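Local coordinates for hydrolase, haloacid dehalogenase-like family (Pseudomonas syringae pv. tomato, PDB 3S6J), which forms the haloacid dehalogenase-like hydrolase part of a longer protein, probably acts as a metal-dependent sugar phosphatase, and binds calcium in what is probably its active site, at residues G189-G194 with G198-A203; D19-N24 with R46-S51. All coordinates share one frame; numbering follows the deposited sequence.

Contact 1 joins the end of strand 186-190 to helix 197-202 in the parallel-sheet core, and contact 2 joins the start of helix 21-34 to the turn that follows helix 41-47. Their centres lie about 13 Å apart, and they meet where Gly193 O packs on Val21 CG1 at 3.7 Å. Contact 2 lies beside the calcium held by Asp12, Asp14 and Asp172, consistent with the family's active site, the side chain of Val21 being about 5 Å from the ion. Contact 1 is farther off: the Leu190 side chain is about 9 Å from that ion and about 5 Å from the Asp172 side chain. A different calcium marks contact 1, bridging Gly194 O and its counterpart in the second subunit.

Contact 1. Residues G189-G194 with G198-A203; sequences GLLSGG and GELERA. With CA (calcium ion), chain N.
Leu200 carries the apolar part of this contact, reaching from helix 197-202 onto the backbone at the end of strand 186-190. Its CD1 methyl lies 3.6 Å from Leu190 O and 4.3 Å from Gly189 C. Gly189, having no side chain, lets the leucine approach the strand closely. The CD2 methyl of Leu191 adds a methyl-to-methyl contact at 4.2 Å to the same Leu200 CD1, the two leucines meeting at a slant; both also rest on Val208 of the adjoining strand.

The polar part runs through metal and water, as no direct hydrogen bond links the segments. After the turn closed by Gly194 N to Leu191 O (3.0 Å), Gly194 O binds a calcium ion at 2.3 Å. Water 1, 2.6 Å from the metal, donates a hydrogen bond of 3.2 Å to Glu199 OE1, which would make the carboxylate a second-shell partner, though closely spaced waters leave the shell's details uncertain. Gly194 O of the second subunit also binds this calcium, placing it at the dimer interface. The arrangement is that of a beta-alpha-beta unit, strand 186-190, helix 197-202 and strand 207-209, in the Rossmann-like core of the haloacid dehalogenase fold.

Contact 2. Residues D19-N24 with R46-S51; sequences DSVYQN and RKIGMS
Ile48 projects across to helix 21-34 and lays two methyl groups over one face of the Asn24 amide. Its CD1 stands almost straight above Asn24 CG at 4.0 Å, while CG2 lies above but off to one side of Asn24 ND2, at 3.8 Å. This is a van der Waals contact on the flat side of the amide, with no hydrogen bond. Asn24 presents that face because its CG swings away from the backbone N (chi1 -155°) and its amide is gripped at both ends: ND2 bonds Asp14 OD1, and OD1 bonds His79 NE2, which together fix its rotation.

Val21, one helical turn earlier, meets the same isoleucine from another side, with its CG1 methyl 4.0 Å from Ile48 CG2. CG2 of Ile48 thus touches both residues, whereas CD1 reaches over the asparagine. Ile48 owes its position to a type II beta turn from Lys47 to Met50, a selenomethionine, closed by Met50 N to Lys47 O at 3.0 Å; Gly49 takes the positive phi (120°) of its third place.

Beside the metal-binding Asp14 and Asp172, the contact packs the opening of helix 21-34 against the link between helices 41-47 and 52-63. Further along helix 21-34, Val25 and Trp28 also touch Ile48, and helix 69-85 supplies His79.

Contact 1. Residues G189-G194 with G198-A203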
ATOM      1  N   GLY E 189      15.510  -5.251  -2.691  1.00 27.63           N
ATOM      2  CA  GLY E 189      14.135  -4.787  -2.664  1.00 29.35           C
ATOM      3  C   GLY E 189      14.005  -3.275  -2.628  1.00 28.70           C
ATOM      4  O   GLY E 189      14.847  -2.597  -2.022  1.00 28.10           O
ATOM      5  N   LEU E 190      12.953  -2.765  -3.269  1.00 25.04           N
ATOM      6  CA  LEU E 190      12.630  -1.334  -3.298  1.00 27.01           C
ATOM      7  C   LEU E 190      11.302  -1.078  -2.595  1.00 27.91           C
ATOM      8  O   LEU E 190      10.342  -1.857  -2.744  1.00 26.53           O
ATOM      9  CB  LEU E 190      12.521  -0.836  -4.741  1.00 25.32           C
ATOM     10  CG  LEU E 190      13.771  -0.345  -5.486  1.00 31.87           C
ATOM     11  CD1 LEU E 190      14.970  -1.192  -5.195  1.00 30.42           C
ATOM     12  CD2 LEU E 190      13.540  -0.195  -7.010  1.00 30.53           C
ATOM     13  N   LEU E 191      11.236   0.024  -1.851  1.00 28.23           N
ATOM     14  CA  LEU E 191      10.026   0.406  -1.133  1.00 27.69           C
ATOM     15  C   LEU E 191       8.961   1.044  -2.037  1.00 29.01           C
ATOM     16  O   LEU E 191       7.839   1.318  -1.587  1.00 29.76           O
ATOM     17  CB  LEU E 191      10.369   1.367   0.013  1.00 28.80           C
ATOM     18  CG  LEU E 191      11.420   0.897   1.031  1.00 30.76           C
ATOM     19  CD1 LEU E 191      11.646   1.980   2.091  1.00 26.04           C
ATOM     20  CD2 LEU E 191      10.981  -0.423   1.688  1.00 27.62           C
ATOM     21  N   SER E 192       9.303   1.264  -3.306  1.00 28.36           N
ATOM     22  CA  SER E 192       8.459   2.064  -4.198  1.00 29.92           C
ATOM     23  C   SER E 192       7.159   1.367  -4.655  1.00 30.74           C
ATOM     24  O   SER E 192       6.279   2.004  -5.259  1.00 29.04           O
ATOM     25  CB  SER E 192       9.266   2.594  -5.394  1.00 28.55           C
ATOM     26  OG  SER E 192      10.099   1.595  -5.953  1.00 27.96           O
ATOM     27  N   GLY E 193       7.041   0.077  -4.348  1.00 28.77           N
ATOM     28  CA  GLY E 193       5.822  -0.675  -4.624  1.00 28.96           C
ATOM     29  C   GLY E 193       4.916  -0.786  -3.407  1.00 29.35           C
ATOM     30  O   GLY E 193       3.925  -1.519  -3.404  1.00 32.70           O
ATOM     31  N   GLY E 194       5.255  -0.068  -2.351  1.00 28.53           N
ATOM     32  CA  GLY E 194       4.484  -0.117  -1.125  1.00 29.25           C
ATOM     33  C   GLY E 194       4.734  -1.273  -0.142  1.00 30.62           C
ATOM     34  O   GLY E 194       4.137  -1.265   0.902  1.00 32.40           O
ATOM     35  N   GLY E 198      10.692  -4.874   6.333  1.00 32.52           N
ATOM     36  CA  GLY E 198      10.433  -6.166   6.974  1.00 31.50           C
ATOM     37  C   GLY E 198       9.981  -7.274   6.024  1.00 31.73           C
ATOM     38  O   GLY E 198      10.609  -8.322   5.957  1.00 30.90           O
ATOM     39  N   GLU E 199       8.902  -7.039   5.288  1.00 29.74           N
ATOM     40  CA  GLU E 199       8.393  -8.025   4.337  1.00 30.51           C
ATOM     41  C   GLU E 199       9.436  -8.456   3.321  1.00 29.25           C
ATOM     42  O   GLU E 199       9.599  -9.660   3.048  1.00 28.14           O
ATOM     43  CB  GLU E 199       7.208  -7.463   3.561  1.00 29.18           C
ATOM     44  CG  GLU E 199       6.101  -6.931   4.401  1.00 34.27           C
ATOM     45  CD  GLU E 199       5.006  -6.293   3.559  1.00 36.56           C
ATOM     46  OE1 GLU E 199       5.039  -5.061   3.335  1.00 36.48           O
ATOM     47  OE2 GLU E 199       4.120  -7.034   3.097  1.00 39.01           O
ATOM     48  N   LEU E 200      10.106  -7.466   2.734  1.00 27.41           N
ATOM     49  CA  LEU E 200      11.101  -7.704   1.691  1.00 27.74           C
ATOM     50  C   LEU E 200      12.320  -8.480   2.200  1.00 28.01           C
ATOM     51  O   LEU E 200      12.831  -9.365   1.494  1.00 27.16           O
ATOM     52  CB  LEU E 200      11.516  -6.392   1.010  1.00 26.98           C
ATOM     53  CG  LEU E 200      10.452  -5.696   0.147  1.00 25.27           C
ATOM     54  CD1 LEU E 200      10.740  -4.212  -0.069  1.00 27.34           C
ATOM     55  CD2 LEU E 200      10.325  -6.419  -1.200  1.00 28.27           C
ATOM     56  N   GLU E 201      12.777  -8.153   3.413  1.00 26.66           N
ATOM     57  CA  GLU E 201      13.862  -8.898   4.064  1.00 27.98           C
ATOM     58  C   GLU E 201      13.447 -10.333   4.355  1.00 28.04           C
ATOM     59  O   GLU E 201      14.211 -11.249   4.139  1.00 29.35           O
ATOM     60  CB  GLU E 201      14.305  -8.216   5.375  1.00 28.71           C
ATOM     61  CG  GLU E 201      15.231  -7.018   5.153  1.00 30.86           C
ATOM     62  CD  GLU E 201      15.534  -6.251   6.427  1.00 36.86           C
ATOM     63  OE1 GLU E 201      14.874  -6.488   7.463  1.00 38.14           O
ATOM     64  OE2 GLU E 201      16.434  -5.399   6.390  1.00 42.13           O
ATOM     65  N   ARG E 202      12.230 -10.528   4.842  1.00 27.49           N
ATOM     66  CA  ARG E 202      11.766 -11.880   5.124  1.00 31.26           C
ATOM     67  C   ARG E 202      11.535 -12.714   3.861  1.00 28.21           C
ATOM     68  O   ARG E 202      11.600 -13.925   3.908  1.00 29.10           O
ATOM     69  CB  ARG E 202      10.535 -11.851   6.026  1.00 34.07           C
ATOM     70  CG  ARG E 202      10.937 -11.699   7.474  1.00 37.48           C
ATOM     71  CD  ARG E 202       9.964 -10.862   8.265  1.00 41.02           C
ATOM     72  NE  ARG E 202       8.930 -11.667   8.894  1.00 42.46           N
ATOM     73  CZ  ARG E 202       7.696 -11.784   8.424  1.00 46.14           C
ATOM     74  NH1 ARG E 202       7.348 -11.155   7.305  1.00 41.30           N
ATOM     75  NH2 ARG E 202       6.813 -12.538   9.079  1.00 49.62           N
ATOM     76  N   ALA E 203      11.302 -12.064   2.729  1.00 28.27           N
ATOM     77  CA  ALA E 203      11.103 -12.784   1.476  1.00 26.70           C
ATOM     78  C   ALA E 203      12.441 -12.956   0.786  1.00 26.81           C
ATOM     79  O   ALA E 203      12.512 -13.512  -0.308  1.00 27.05           O
ATOM     80  CB  ALA E 203      10.125 -12.054   0.574  1.00 26.70           C
TER
HETATM   81 CA    CA N   8       2.904  -1.429   2.833  1.00 43.19          CA
HETATM   82  O   HOH W   1       2.338  -3.863   2.154  1.00 35.91           O
HETATM   83  O   HOH W   2       3.724   0.614   4.076  1.00 38.89           O
HETATM   84  O   HOH W   3       2.123   1.297   2.504  1.00 38.20           O
HETATM   85  O   HOH W   4       3.519  -3.687   4.283  1.00 39.77           O

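Contact 2. Residues D19-N24 with R46-S51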
ATOM      1  N   ASP E  19       5.976   4.014 -11.326  1.00 32.74           N
ATOM      2  CA  ASP E  19       5.057   4.141 -10.196  1.00 31.92           C
ATOM      3  C   ASP E  19       3.647   3.678 -10.581  1.00 33.86           C
ATOM      4  O   ASP E  19       2.739   4.496 -10.781  1.00 35.42           O
ATOM      5  CB  ASP E  19       5.045   5.576  -9.689  1.00 32.04           C
ATOM      6  CG  ASP E  19       4.363   5.717  -8.355  1.00 32.10           C
ATOM      7  OD1 ASP E  19       3.883   4.692  -7.820  1.00 29.28           O
ATOM      8  OD2 ASP E  19       4.312   6.865  -7.843  1.00 33.26           O
ATOM      9  N   SER E  20       3.465   2.365 -10.675  1.00 29.55           N
ATOM     10  CA  SER E  20       2.228   1.823 -11.229  1.00 33.64           C
ATOM     11  C   SER E  20       1.500   0.761 -10.396  1.00 30.83           C
ATOM     12  O   SER E  20       0.423   0.320 -10.782  1.00 31.20           O
ATOM     13  CB  SER E  20       2.470   1.289 -12.643  1.00 33.52           C
ATOM     14  OG  SER E  20       3.572   0.417 -12.677  1.00 32.71           O
ATOM     15  N   VAL E  21       2.062   0.380  -9.254  1.00 29.52           N
ATOM     16  CA  VAL E  21       1.416  -0.601  -8.391  1.00 30.07           C
ATOM     17  C   VAL E  21       0.015  -0.161  -7.963  1.00 29.84           C
ATOM     18  O   VAL E  21      -0.901  -0.954  -7.953  1.00 29.79           O
ATOM     19  CB  VAL E  21       2.268  -0.889  -7.122  1.00 30.88           C
ATOM     20  CG1 VAL E  21       1.458  -1.668  -6.106  1.00 28.97           C
ATOM     21  CG2 VAL E  21       3.564  -1.638  -7.475  1.00 29.27           C
ATOM     22  N   TYR E  22      -0.139   1.107  -7.600  1.00 28.85           N
ATOM     23  CA  TYR E  22      -1.397   1.599  -7.080  1.00 29.30           C
ATOM     24  C   TYR E  22      -2.474   1.648  -8.173  1.00 31.92           C
ATOM     25  O   TYR E  22      -3.673   1.490  -7.891  1.00 30.25           O
ATOM     26  CB  TYR E  22      -1.206   2.961  -6.370  1.00 29.68           C
ATOM     27  CG  TYR E  22      -0.429   2.809  -5.067  1.00 31.78           C
ATOM     28  CD1 TYR E  22       0.954   2.610  -5.075  1.00 31.15           C
ATOM     29  CD2 TYR E  22      -1.077   2.824  -3.830  1.00 31.83           C
ATOM     30  CE1 TYR E  22       1.671   2.455  -3.894  1.00 29.32           C
ATOM     31  CE2 TYR E  22      -0.362   2.657  -2.645  1.00 29.12           C
ATOM     32  CZ  TYR E  22       1.007   2.471  -2.690  1.00 27.48           C
ATOM     33  OH  TYR E  22       1.715   2.282  -1.527  1.00 26.84           O
ATOM     34  N   GLN E  23      -2.047   1.845  -9.420  1.00 29.31           N
ATOM     35  CA  GLN E  23      -2.977   1.745 -10.538  1.00 31.45           C
ATOM     36  C   GLN E  23      -3.389   0.278 -10.732  1.00 31.19           C
ATOM     37  O   GLN E  23      -4.564  -0.024 -10.969  1.00 28.01           O
ATOM     38  CB  GLN E  23      -2.377   2.347 -11.819  1.00 31.82           C
ATOM     39  CG  GLN E  23      -2.349   3.878 -11.851  1.00 31.11           C
ATOM     40  CD  GLN E  23      -1.278   4.487 -10.946  1.00 32.90           C
ATOM     41  OE1 GLN E  23      -0.238   3.878 -10.684  1.00 30.20           O
ATOM     42  NE2 GLN E  23      -1.530   5.699 -10.478  1.00 37.08           N
ATOM     43  N   ASN E  24      -2.417  -0.628 -10.604  1.00 29.37           N
ATOM     44  CA  ASN E  24      -2.675  -2.058 -10.719  1.00 30.42           C
ATOM     45  C   ASN E  24      -3.692  -2.465  -9.648  1.00 30.28           C
ATOM     46  O   ASN E  24      -4.725  -3.042  -9.959  1.00 31.56           O
ATOM     47  CB  ASN E  24      -1.369  -2.858 -10.614  1.00 30.75           C
ATOM     48  CG  ASN E  24      -1.443  -4.208 -11.296  1.00 33.09           C
ATOM     49  OD1 ASN E  24      -2.515  -4.656 -11.683  1.00 37.55           O
ATOM     50  ND2 ASN E  24      -0.302  -4.858 -11.452  1.00 35.46           N
ATOM     51  N   ARG E  46      -1.116  -6.880  -1.522  1.00 33.06           N
ATOM     52  CA  ARG E  46      -0.193  -7.932  -1.078  1.00 33.44           C
ATOM     53  C   ARG E  46       0.242  -8.867  -2.209  1.00 33.56           C
ATOM     54  O   ARG E  46       1.336  -9.431  -2.165  1.00 35.77           O
ATOM     55  CB  ARG E  46      -0.847  -8.790   0.014  1.00 36.26           C
ATOM     56  CG  ARG E  46      -0.726  -8.265   1.431  1.00 36.64           C
ATOM     57  CD  ARG E  46      -0.701  -9.443   2.435  1.00 40.71           C
ATOM     58  NE  ARG E  46      -1.795 -10.410   2.245  1.00 41.96           N
ATOM     59  CZ  ARG E  46      -2.236 -11.244   3.196  1.00 42.75           C
ATOM     60  NH1 ARG E  46      -1.686 -11.240   4.408  1.00 41.14           N
ATOM     61  NH2 ARG E  46      -3.232 -12.086   2.941  1.00 43.29           N
ATOM     62  N   LYS E  47      -0.626  -9.064  -3.200  1.00 33.83           N
ATOM     63  CA  LYS E  47      -0.372 -10.039  -4.261  1.00 33.38           C
ATOM     64  C   LYS E  47       0.205  -9.419  -5.544  1.00 33.29           C
ATOM     65  O   LYS E  47       0.592 -10.130  -6.474  1.00 34.14           O
ATOM     66  CB  LYS E  47      -1.655 -10.802  -4.620  1.00 36.87           C
ATOM     67  CG  LYS E  47      -2.446 -11.365  -3.443  1.00 39.15           C
ATOM     68  CD  LYS E  47      -1.661 -12.390  -2.621  1.00 39.09           C
ATOM     69  CE  LYS E  47      -2.599 -13.206  -1.719  1.00 44.59           C
ATOM     70  NZ  LYS E  47      -1.866 -13.954  -0.646  1.00 41.83           N
ATOM     71  N   ILE E  48       0.227  -8.101  -5.624  1.00 30.61           N
ATOM     72  CA  ILE E  48       0.746  -7.445  -6.820  1.00 31.18           C
ATOM     73  C   ILE E  48       2.199  -7.871  -7.061  1.00 32.80           C
ATOM     74  O   ILE E  48       3.070  -7.727  -6.185  1.00 31.15           O
ATOM     75  CB  ILE E  48       0.599  -5.900  -6.733  1.00 31.40           C
ATOM     76  CG1 ILE E  48      -0.875  -5.524  -6.553  1.00 32.36           C
ATOM     77  CG2 ILE E  48       1.173  -5.220  -7.976  1.00 31.62           C
ATOM     78  CD1 ILE E  48      -1.792  -5.935  -7.715  1.00 33.38           C
ATOM     79  N   GLY E  49       2.446  -8.411  -8.250  1.00 33.12           N
ATOM     80  CA  GLY E  49       3.740  -8.978  -8.586  1.00 31.73           C
ATOM     81  C   GLY E  49       3.621 -10.454  -8.949  1.00 33.16           C
ATOM     82  O   GLY E  49       4.470 -10.981  -9.666  1.00 34.12           O
HETATM   83  N   MSE E  50       2.586 -11.126  -8.445  1.00 31.75           N
HETATM   84  CA  MSE E  50       2.220 -12.462  -8.948  1.00 33.49           C
HETATM   85  C   MSE E  50       1.563 -12.313 -10.303  1.00 36.52           C
HETATM   86  O   MSE E  50       0.992 -11.262 -10.595  1.00 37.54           O
HETATM   87  CB  MSE E  50       1.210 -13.153  -8.036  1.00 34.91           C
HETATM   88  CG  MSE E  50       1.661 -13.395  -6.616  1.00 33.24           C
HETATM   89 SE   MSE E  50       0.455 -14.682  -5.778  1.00 47.21          SE
HETATM   90  CE  MSE E  50       1.716 -15.624  -4.631  1.00 39.79           C
ATOM     91  N   SER E  51       1.619 -13.345 -11.140  1.00 36.75           N
ATOM     92  CA  SER E  51       0.854 -13.266 -12.377  1.00 41.30           C
ATOM     93  C   SER E  51      -0.607 -13.407 -11.991  1.00 39.45           C
ATOM     94  O   SER E  51      -0.924 -14.061 -10.998  1.00 41.13           O
ATOM     95  CB  SER E  51       1.265 -14.339 -13.387  1.00 40.74           C
ATOM     96  OG  SER E  51       0.702 -15.586 -13.034  1.00 46.04           O
TER